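PDB 4HZD: CysE, serine acetyltransferase, which catalyses transfer of an acetyl group from acetyl-coenzyme A to L-serine, giving O-acetylserine for cysteine biosynthesis. Local coordinates for residues Lys205-Leu219 with Gln223-Leu237. Numbering follows the deposited sequence.
Sequences KIRQGVLIGAGAKIL and QVGQCSKIAAGSVVL. With COA (coenzyme A), chain C.
Val224 lays its CG2 beside CD1 of Ile206, 3.6 Å apart, the two side chains pointing the same way into the core of a left-handed parallel beta-helix. Residues 205-219 and 223-237 are successive coils of this hexapeptide-repeat domain, each with three short strands joined by tight turns. Branched side chains suit the narrow interior: Ile212 lies alongside Ile230, Ile218 packs through CG1 against CB of Val236, and Val210 CG1 meets Val224 CG1 at 3.9 Å, the two valines crossing at about a right angle. With CG1 anti to the carbonyl carbon (chi1 -55°), Ile218 sends CD1 across to CG1 of Ile230. At a corner, Ala216 fills its place with a single methyl, CB 3.8 Å from Ile230 CG2.

Backbone hydrogen bonds of parallel-strand type join the coils on all three sides, among them Ile230 N to Leu211 O at 2.8 Å. Type II turns make the corners; Gly209, Gly215 and Gly233 fit their positive phi angles, and Cys227, disulfide-bonded to Cys259, takes that place in the fourth. Outside, the Arg207 guanidinium has Gln223 CG over one face and a salt bridge to Glu181.

One corner carries coenzyme A, whose pantetheine arm crosses from one coil to the next: Ala214 N gives a nearly straight bond to O5P (2.8 Å, 170°), and Ala232 N does likewise to O9P. The carbonyl of Ala232 faces the adenine, its O accepting from N6A at 2.9 Å.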
ATOM      1  N   LYS A 205       7.274  33.444  23.359  1.00 23.39           N
ATOM      2  CA  LYS A 205       7.938  34.217  22.337  1.00 24.72           C
ATOM      3  C   LYS A 205       9.432  33.942  22.473  1.00 25.46           C
ATOM      4  O   LYS A 205      10.076  34.355  23.449  1.00 26.75           O
ATOM      5  CB  LYS A 205       7.603  35.706  22.507  1.00 24.93           C
ATOM      6  CG  LYS A 205       6.107  35.995  22.679  1.00 26.68           C
ATOM      7  CD  LYS A 205       5.305  35.709  21.404  1.00 26.32           C
ATOM      8  CE  LYS A 205       3.777  35.848  21.577  1.00 24.13           C
ATOM      9  NZ  LYS A 205       3.130  34.899  22.533  1.00 25.61           N
ATOM     10  N   ILE A 206       9.972  33.201  21.517  1.00 26.44           N
ATOM     11  CA  ILE A 206      11.393  32.823  21.533  1.00 25.13           C
ATOM     12  C   ILE A 206      12.190  33.738  20.591  1.00 26.17           C
ATOM     13  O   ILE A 206      11.978  33.717  19.371  1.00 24.42           O
ATOM     14  CB  ILE A 206      11.559  31.331  21.148  1.00 24.98           C
ATOM     15  CG1 ILE A 206      10.564  30.461  21.950  1.00 26.73           C
ATOM     16  CG2 ILE A 206      12.998  30.855  21.296  1.00 24.97           C
ATOM     17  CD1 ILE A 206      10.761  30.487  23.468  1.00 26.86           C
ATOM     18  N   ARG A 207      13.126  34.514  21.169  1.00 25.78           N
ATOM     19  CA  ARG A 207      13.972  35.452  20.414  1.00 28.21           C
ATOM     20  C   ARG A 207      15.125  34.724  19.716  1.00 28.34           C
ATOM     21  O   ARG A 207      15.356  33.544  19.957  1.00 25.90           O
ATOM     22  CB  ARG A 207      14.526  36.540  21.337  1.00 32.94           C
ATOM     23  CG  ARG A 207      13.448  37.367  22.037  1.00 36.90           C
ATOM     24  CD  ARG A 207      12.889  38.432  21.122  1.00 42.12           C
ATOM     25  NE  ARG A 207      11.690  39.077  21.682  1.00 50.93           N
ATOM     26  CZ  ARG A 207      10.420  38.721  21.413  1.00 58.60           C
ATOM     27  NH1 ARG A 207      10.151  37.703  20.598  1.00 66.37           N
ATOM     28  NH2 ARG A 207       9.399  39.380  21.967  1.00 53.13           N
ATOM     29  N   GLN A 208      15.835  35.458  18.864  1.00 26.58           N
ATOM     30  CA  GLN A 208      16.859  34.965  17.970  1.00 27.46           C
ATOM     31  C   GLN A 208      18.027  34.328  18.729  1.00 29.08           C
ATOM     32  O   GLN A 208      18.383  34.782  19.800  1.00 25.91           O
ATOM     33  CB  GLN A 208      17.343  36.169  17.146  1.00 32.03           C
ATOM     34  CG  GLN A 208      17.693  35.876  15.708  1.00 39.32           C
ATOM     35  CD  GLN A 208      17.936  37.127  14.874  1.00 49.37           C
ATOM     36  OE1 GLN A 208      19.086  37.444  14.537  1.00 54.41           O
ATOM     37  NE2 GLN A 208      16.853  37.838  14.519  1.00 43.34           N
ATOM     38  N   GLY A 209      18.624  33.268  18.186  1.00 27.21           N
ATOM     39  CA  GLY A 209      19.838  32.700  18.766  1.00 26.76           C
ATOM     40  C   GLY A 209      19.684  31.821  19.992  1.00 27.25           C
ATOM     41  O   GLY A 209      20.672  31.317  20.516  1.00 29.00           O
ATOM     42  N   VAL A 210      18.450  31.625  20.441  1.00 25.98           N
ATOM     43  CA  VAL A 210      18.156  30.786  21.619  1.00 25.81           C
ATOM     44  C   VAL A 210      18.419  29.281  21.379  1.00 26.86           C
ATOM     45  O   VAL A 210      18.163  28.746  20.291  1.00 25.64           O
ATOM     46  CB  VAL A 210      16.702  31.047  22.131  1.00 24.52           C
ATOM     47  CG1 VAL A 210      16.244  30.034  23.184  1.00 23.17           C
ATOM     48  CG2 VAL A 210      16.594  32.458  22.709  1.00 27.30           C
ATOM     49  N   LEU A 211      18.965  28.629  22.399  1.00 27.28           N
ATOM     50  CA  LEU A 211      18.993  27.183  22.499  1.00 26.59           C
ATOM     51  C   LEU A 211      18.068  26.678  23.624  1.00 27.47           C
ATOM     52  O   LEU A 211      18.143  27.119  24.787  1.00 27.37           O
ATOM     53  CB  LEU A 211      20.435  26.696  22.681  1.00 28.43           C
ATOM     54  CG  LEU A 211      20.720  25.278  23.191  1.00 28.92           C
ATOM     55  CD1 LEU A 211      20.296  24.240  22.161  1.00 30.13           C
ATOM     56  CD2 LEU A 211      22.209  25.138  23.526  1.00 31.21           C
ATOM     57  N   ILE A 212      17.187  25.736  23.269  1.00 26.56           N
ATOM     58  CA  ILE A 212      16.301  25.117  24.228  1.00 25.10           C
ATOM     59  C   ILE A 212      16.614  23.639  24.374  1.00 26.74           C
ATOM     60  O   ILE A 212      16.454  22.844  23.410  1.00 26.06           O
ATOM     61  CB  ILE A 212      14.821  25.344  23.868  1.00 24.03           C
ATOM     62  CG1 ILE A 212      14.584  26.815  23.452  1.00 22.39           C
ATOM     63  CG2 ILE A 212      13.893  24.840  24.987  1.00 24.29           C
ATOM     64  CD1 ILE A 212      13.143  27.153  23.069  1.00 21.87           C
ATOM     65  N   GLY A 213      17.065  23.285  25.580  1.00 24.83           N
ATOM     66  CA  GLY A 213      17.533  21.937  25.899  1.00 25.50           C
ATOM     67  C   GLY A 213      16.428  20.894  26.002  1.00 26.98           C
ATOM     68  O   GLY A 213      15.240  21.251  26.093  1.00 25.57           O
ATOM     69  N   ALA A 214      16.815  19.614  26.026  1.00 23.17           N
ATOM     70  CA  ALA A 214      15.859  18.492  25.953  1.00 24.91           C
ATOM     71  C   ALA A 214      14.881  18.477  27.098  1.00 26.11           C
ATOM     72  O   ALA A 214      15.269  18.631  28.279  1.00 27.11           O
ATOM     73  CB  ALA A 214      16.586  17.144  25.899  1.00 24.68           C
ATOM     74  N   GLY A 215      13.616  18.262  26.776  1.00 23.15           N
ATOM     75  CA  GLY A 215      12.590  18.143  27.813  1.00 26.71           C
ATOM     76  C   GLY A 215      12.153  19.429  28.502  1.00 27.56           C
ATOM     77  O   GLY A 215      11.369  19.357  29.439  1.00 29.69           O
ATOM     78  N   ALA A 216      12.659  20.597  28.076  1.00 24.81           N
ATOM     79  CA  ALA A 216      12.246  21.855  28.685  1.00 25.62           C
ATOM     80  C   ALA A 216      10.756  22.171  28.430  1.00 29.06           C
ATOM     81  O   ALA A 216      10.248  21.956  27.307  1.00 27.64           O
ATOM     82  CB  ALA A 216      13.117  22.992  28.173  1.00 25.33           C
ATOM     83  N   LYS A 217      10.052  22.653  29.461  1.00 28.09           N
ATOM     84  CA  LYS A 217       8.713  23.220  29.293  1.00 28.41           C
ATOM     85  C   LYS A 217       8.761  24.727  29.480  1.00 29.29           C
ATOM     86  O   LYS A 217       9.187  25.214  30.552  1.00 31.18           O
ATOM     87  CB  LYS A 217       7.695  22.634  30.294  1.00 30.10           C
ATOM     88  CG  LYS A 217       8.027  21.252  30.831  1.00 36.03           C
ATOM     89  CD  LYS A 217       7.584  20.145  29.905  1.00 39.40           C
ATOM     90  CE  LYS A 217       8.172  18.826  30.395  1.00 44.27           C
ATOM     91  NZ  LYS A 217       8.707  18.054  29.237  1.00 42.22           N
ATOM     92  N   ILE A 218       8.326  25.474  28.467  1.00 25.20           N
ATOM     93  CA  ILE A 218       8.280  26.928  28.535  1.00 24.89           C
ATOM     94  C   ILE A 218       6.784  27.272  28.425  1.00 27.04           C
ATOM     95  O   ILE A 218       6.118  26.928  27.419  1.00 26.19           O
ATOM     96  CB  ILE A 218       9.155  27.581  27.459  1.00 24.32           C
ATOM     97  CG1 ILE A 218      10.596  27.038  27.560  1.00 26.44           C
ATOM     98  CG2 ILE A 218       9.148  29.095  27.596  1.00 25.24           C
ATOM     99  CD1 ILE A 218      11.537  27.499  26.462  1.00 27.69           C
ATOM    100  N   LEU A 219       6.224  27.872  29.489  1.00 25.38           N
ATOM    101  CA  LEU A 219       4.744  27.935  29.615  1.00 26.77           C
ATOM    102  C   LEU A 219       4.241  29.327  29.869  1.00 29.61           C
ATOM    103  O   LEU A 219       4.644  29.941  30.846  1.00 30.96           O
ATOM    104  CB  LEU A 219       4.224  27.033  30.728  1.00 26.85           C
ATOM    105  CG  LEU A 219       4.706  25.587  30.753  1.00 29.52           C
ATOM    106  CD1 LEU A 219       4.200  24.933  32.027  1.00 31.29           C
ATOM    107  CD2 LEU A 219       4.219  24.861  29.501  1.00 27.41           C
ATOM    108  N   GLN A 223       8.595  35.652  27.360  1.00 30.89           N
ATOM    109  CA  GLN A 223       9.649  35.803  26.382  1.00 30.53           C
ATOM    110  C   GLN A 223      10.925  35.106  26.840  1.00 32.10           C
ATOM    111  O   GLN A 223      11.290  35.200  28.019  1.00 32.60           O
ATOM    112  CB  GLN A 223       9.919  37.300  26.184  1.00 35.03           C
ATOM    113  CG  GLN A 223      10.920  37.629  25.087  1.00 37.32           C
ATOM    114  CD  GLN A 223      11.150  39.131  24.939  1.00 42.41           C
ATOM    115  OE1 GLN A 223      10.594  39.774  24.046  1.00 43.46           O
ATOM    116  NE2 GLN A 223      11.951  39.697  25.838  1.00 42.39           N
ATOM    117  N   VAL A 224      11.591  34.390  25.928  1.00 27.40           N
ATOM    118  CA  VAL A 224      12.970  33.951  26.160  1.00 27.91           C
ATOM    119  C   VAL A 224      13.855  34.912  25.380  1.00 27.75           C
ATOM    120  O   VAL A 224      13.800  34.982  24.147  1.00 28.50           O
ATOM    121  CB  VAL A 224      13.230  32.470  25.796  1.00 26.68           C
ATOM    122  CG1 VAL A 224      14.676  32.092  26.095  1.00 25.02           C
ATOM    123  CG2 VAL A 224      12.282  31.566  26.576  1.00 26.13           C
ATOM    124  N   GLY A 225      14.636  35.709  26.112  1.00 30.08           N
ATOM    125  CA  GLY A 225      15.447  36.742  25.483  1.00 28.09           C
ATOM    126  C   GLY A 225      16.522  36.215  24.553  1.00 30.93           C
ATOM    127  O   GLY A 225      16.951  35.063  24.632  1.00 28.51           O
ATOM    128  N   GLN A 226      16.970  37.097  23.672  1.00 31.33           N
ATOM    129  CA  GLN A 226      17.939  36.777  22.672  1.00 33.64           C
ATOM    130  C   GLN A 226      19.211  36.114  23.217  1.00 36.96           C
ATOM    131  O   GLN A 226      19.733  36.524  24.252  1.00 36.51           O
ATOM    132  CB  GLN A 226      18.276  38.059  21.911  1.00 37.67           C
ATOM    133  CG  GLN A 226      19.033  37.816  20.628  1.00 41.14           C
ATOM    134  CD  GLN A 226      19.047  39.018  19.717  1.00 46.67           C
ATOM    135  OE1 GLN A 226      18.718  40.131  20.129  1.00 47.67           O
ATOM    136  NE2 GLN A 226      19.422  38.795  18.456  1.00 42.34           N
ATOM    137  N   CYS A 227      19.686  35.083  22.509  1.00 34.74           N
ATOM    138  CA  CYS A 227      20.939  34.364  22.820  1.00 34.19           C
ATOM    139  C   CYS A 227      20.931  33.549  24.099  1.00 33.33           C
ATOM    140  O   CYS A 227      21.935  32.946  24.449  1.00 36.19           O
ATOM    141  CB  CYS A 227      22.128  35.312  22.831  1.00 38.43           C
ATOM    142  SG  CYS A 227      22.260  36.209  21.283  1.00 48.02           S
ATOM    143  N   SER A 228      19.806  33.527  24.799  1.00 31.09           N
ATOM    144  CA  SER A 228      19.710  32.758  26.037  1.00 30.78           C
ATOM    145  C   SER A 228      19.604  31.278  25.784  1.00 32.27           C
ATOM    146  O   SER A 228      19.235  30.848  24.669  1.00 32.80           O
ATOM    147  CB  SER A 228      18.556  33.273  26.884  1.00 32.32           C
ATOM    148  OG  SER A 228      18.845  34.629  27.221  1.00 30.73           O
ATOM    149  N   LYS A 229      19.941  30.508  26.821  1.00 31.90           N
ATOM    150  CA  LYS A 229      19.930  29.053  26.780  1.00 31.58           C
ATOM    151  C   LYS A 229      19.088  28.443  27.904  1.00 28.25           C
ATOM    152  O   LYS A 229      19.180  28.847  29.068  1.00 25.07           O
ATOM    153  CB  LYS A 229      21.348  28.487  26.820  1.00 32.62           C
ATOM    154  CG  LYS A 229      22.246  28.895  25.659  1.00 35.63           C
ATOM    155  CD  LYS A 229      23.698  28.549  25.970  1.00 40.52           C
ATOM    156  CE  LYS A 229      24.627  28.790  24.776  1.00 42.45           C
ATOM    157  NZ  LYS A 229      24.158  29.924  23.924  1.00 46.50           N
ATOM    158  N   ILE A 230      18.259  27.469  27.534  1.00 24.33           N
ATOM    159  CA  ILE A 230      17.408  26.767  28.494  1.00 25.97           C
ATOM    160  C   ILE A 230      17.962  25.368  28.699  1.00 26.85           C
ATOM    161  O   ILE A 230      17.955  24.529  27.783  1.00 25.86           O
ATOM    162  CB  ILE A 230      15.897  26.755  28.074  1.00 26.79           C
ATOM    163  CG1 ILE A 230      15.418  28.123  27.562  1.00 28.36           C
ATOM    164  CG2 ILE A 230      14.989  26.176  29.174  1.00 22.63           C
ATOM    165  CD1 ILE A 230      15.174  29.205  28.605  1.00 28.45           C
ATOM    166  N   ALA A 231      18.480  25.115  29.894  1.00 26.29           N
ATOM    167  CA  ALA A 231      19.086  23.809  30.191  1.00 26.71           C
ATOM    168  C   ALA A 231      18.081  22.667  30.067  1.00 27.24           C
ATOM    169  O   ALA A 231      16.877  22.887  30.163  1.00 26.23           O
ATOM    170  CB  ALA A 231      19.709  23.810  31.582  1.00 28.04           C
ATOM    171  N   ALA A 232      18.573  21.443  29.875  1.00 25.63           N
ATOM    172  CA  ALA A 232      17.683  20.284  29.710  1.00 27.06           C
ATOM    173  C   ALA A 232      16.793  20.200  30.940  1.00 29.15           C
ATOM    174  O   ALA A 232      17.247  20.475  32.072  1.00 27.62           O
ATOM    175  CB  ALA A 232      18.496  18.993  29.581  1.00 26.35           C
ATOM    176  N   GLY A 233      15.530  19.848  30.734  1.00 30.44           N
ATOM    177  CA  GLY A 233      14.601  19.635  31.838  1.00 28.01           C
ATOM    178  C   GLY A 233      14.106  20.844  32.635  1.00 29.50           C
ATOM    179  O   GLY A 233      13.373  20.672  33.602  1.00 29.11           O
ATOM    180  N   SER A 234      14.483  22.058  32.246  1.00 27.43           N
ATOM    181  CA  SER A 234      13.936  23.276  32.873  1.00 28.69           C
ATOM    182  C   SER A 234      12.406  23.459  32.737  1.00 30.65           C
ATOM    183  O   SER A 234      11.825  23.168  31.683  1.00 26.05           O
ATOM    184  CB  SER A 234      14.621  24.519  32.308  1.00 30.06           C
ATOM    185  OG  SER A 234      16.013  24.477  32.539  1.00 27.25           O
ATOM    186  N   VAL A 235      11.754  23.936  33.805  1.00 27.50           N
ATOM    187  CA  VAL A 235      10.380  24.453  33.663  1.00 28.80           C
ATOM    188  C   VAL A 235      10.385  25.984  33.789  1.00 28.76           C
ATOM    189  O   VAL A 235      10.759  26.536  34.820  1.00 29.27           O
ATOM    190  CB  VAL A 235       9.382  23.822  34.647  1.00 27.04           C
ATOM    191  CG1 VAL A 235       7.999  24.414  34.437  1.00 29.24           C
ATOM    192  CG2 VAL A 235       9.339  22.310  34.466  1.00 29.98           C
ATOM    193  N   VAL A 236       9.972  26.656  32.727  1.00 27.77           N
ATOM    194  CA  VAL A 236      10.185  28.085  32.574  1.00 28.97           C
ATOM    195  C   VAL A 236       8.842  28.788  32.591  1.00 27.49           C
ATOM    196  O   VAL A 236       7.993  28.572  31.702  1.00 27.56           O
ATOM    197  CB  VAL A 236      11.000  28.402  31.302  1.00 27.56           C
ATOM    198  CG1 VAL A 236      11.271  29.882  31.186  1.00 28.82           C
ATOM    199  CG2 VAL A 236      12.325  27.638  31.331  1.00 27.63           C
ATOM    200  N   LEU A 237       8.645  29.597  33.627  1.00 26.44           N
ATOM    201  CA  LEU A 237       7.340  30.196  33.908  1.00 30.67           C
ATOM    202  C   LEU A 237       7.379  31.712  33.900  1.00 31.61           C
ATOM    203  O   LEU A 237       6.337  32.350  33.961  1.00 29.37           O
ATOM    204  CB  LEU A 237       6.757  29.680  35.246  1.00 34.58           C
ATOM    205  CG  LEU A 237       6.640  28.159  35.453  1.00 37.02           C
ATOM    206  CD1 LEU A 237       6.265  27.889  36.903  1.00 41.33           C
ATOM    207  CD2 LEU A 237       5.640  27.498  34.494  1.00 37.77           C
TER
HETATM  208  N1A COA C 301      19.366  21.195  35.355  1.00 47.53           N
HETATM  209  C2A COA C 301      19.630  21.688  36.584  1.00 48.45           C
HETATM  210  N3A COA C 301      20.754  22.376  36.880  1.00 47.60           N
HETATM  211  C4A COA C 301      21.707  22.592  35.929  1.00 51.88           C
HETATM  212  C5A COA C 301      21.502  22.072  34.567  1.00 49.16           C
HETATM  213  C6A COA C 301      20.231  21.337  34.319  1.00 48.64           C
HETATM  214  N6A COA C 301      19.934  20.818  33.098  1.00 45.10           N
HETATM  215  N7A COA C 301      22.594  22.438  33.857  1.00 51.94           N
HETATM  216  C8A COA C 301      23.424  23.130  34.685  1.00 52.48           C
HETATM  217  N9A COA C 301      22.889  23.215  35.918  1.00 54.49           N
HETATM  218  C1B COA C 301      23.461  23.872  37.124  1.00 60.31           C
HETATM  219  C2B COA C 301      24.661  23.114  37.674  1.00 63.88           C
HETATM  220  O2B COA C 301      24.251  22.039  38.521  1.00 62.07           O
HETATM  221  C3B COA C 301      25.399  24.201  38.432  1.00 70.20           C
HETATM  222  O3B COA C 301      24.897  24.305  39.780  1.00 75.11           O
HETATM  223  P3B COA C 301      25.870  24.475  41.070  1.00 82.26           P
HETATM  224  O7A COA C 301      26.772  25.621  40.650  1.00 74.33           O
HETATM  225  O8A COA C 301      26.564  23.136  41.219  1.00 80.25           O
HETATM  226  O9A COA C 301      24.935  24.778  42.228  1.00 76.63           O
HETATM  227  C4B COA C 301      25.091  25.474  37.635  1.00 70.48           C
HETATM  228  O4B COA C 301      23.909  25.206  36.866  1.00 67.25           O
HETATM  229  C5B COA C 301      26.222  25.861  36.684  1.00 76.55           C
HETATM  230  O5B COA C 301      26.412  24.818  35.722  1.00 84.50           O
HETATM  231  P1A COA C 301      27.243  25.034  34.353  1.00 96.13           P
HETATM  232  O1A COA C 301      27.349  23.678  33.686  1.00 89.51           O
HETATM  233  O2A COA C 301      28.499  25.819  34.677  1.00 93.16           O
HETATM  234  O3A COA C 301      26.250  25.992  33.496  1.00 94.25           O
HETATM  235  P2A COA C 301      26.190  26.054  31.877  1.00 92.39           P
HETATM  236  O4A COA C 301      27.582  25.805  31.351  1.00 91.16           O
HETATM  237  O5A COA C 301      25.459  27.314  31.462  1.00 86.79           O
HETATM  238  O6A COA C 301      25.257  24.780  31.498  1.00 92.76           O
HETATM  239  CBP COA C 301      23.544  23.999  29.883  1.00 72.69           C
HETATM  240  CCP COA C 301      25.008  24.370  30.143  1.00 81.83           C
HETATM  241  CDP COA C 301      22.705  24.300  31.116  1.00 66.11           C
HETATM  242  CEP COA C 301      23.061  24.870  28.719  1.00 69.88           C
HETATM  243  CAP COA C 301      23.478  22.487  29.529  1.00 70.57           C
HETATM  244  OAP COA C 301      24.065  21.660  30.559  1.00 71.04           O
HETATM  245  C9P COA C 301      22.091  21.952  29.222  1.00 66.23           C
HETATM  246  O9P COA C 301      21.466  21.287  30.047  1.00 58.90           O
HETATM  247  N8P COA C 301      21.619  22.249  28.009  1.00 65.48           N
HETATM  248  C7P COA C 301      20.812  21.350  27.213  1.00 58.11           C
HETATM  249  C6P COA C 301      21.645  20.414  26.340  1.00 54.10           C
HETATM  250  C5P COA C 301      20.777  19.272  25.855  1.00 50.91           C
HETATM  251  O5P COA C 301      19.568  19.295  26.040  1.00 43.18           O
HETATM  252  N4P COA C 301      21.433  18.278  25.231  1.00 55.03           N
HETATM  253  C3P COA C 301      20.875  16.995  24.835  1.00 50.94           C
HETATM  254  C2P COA C 301      21.752  16.311  23.788  1.00 54.96           C
HETATM  255  S1P COA C 301      20.804  14.998  22.986  1.00 54.32           S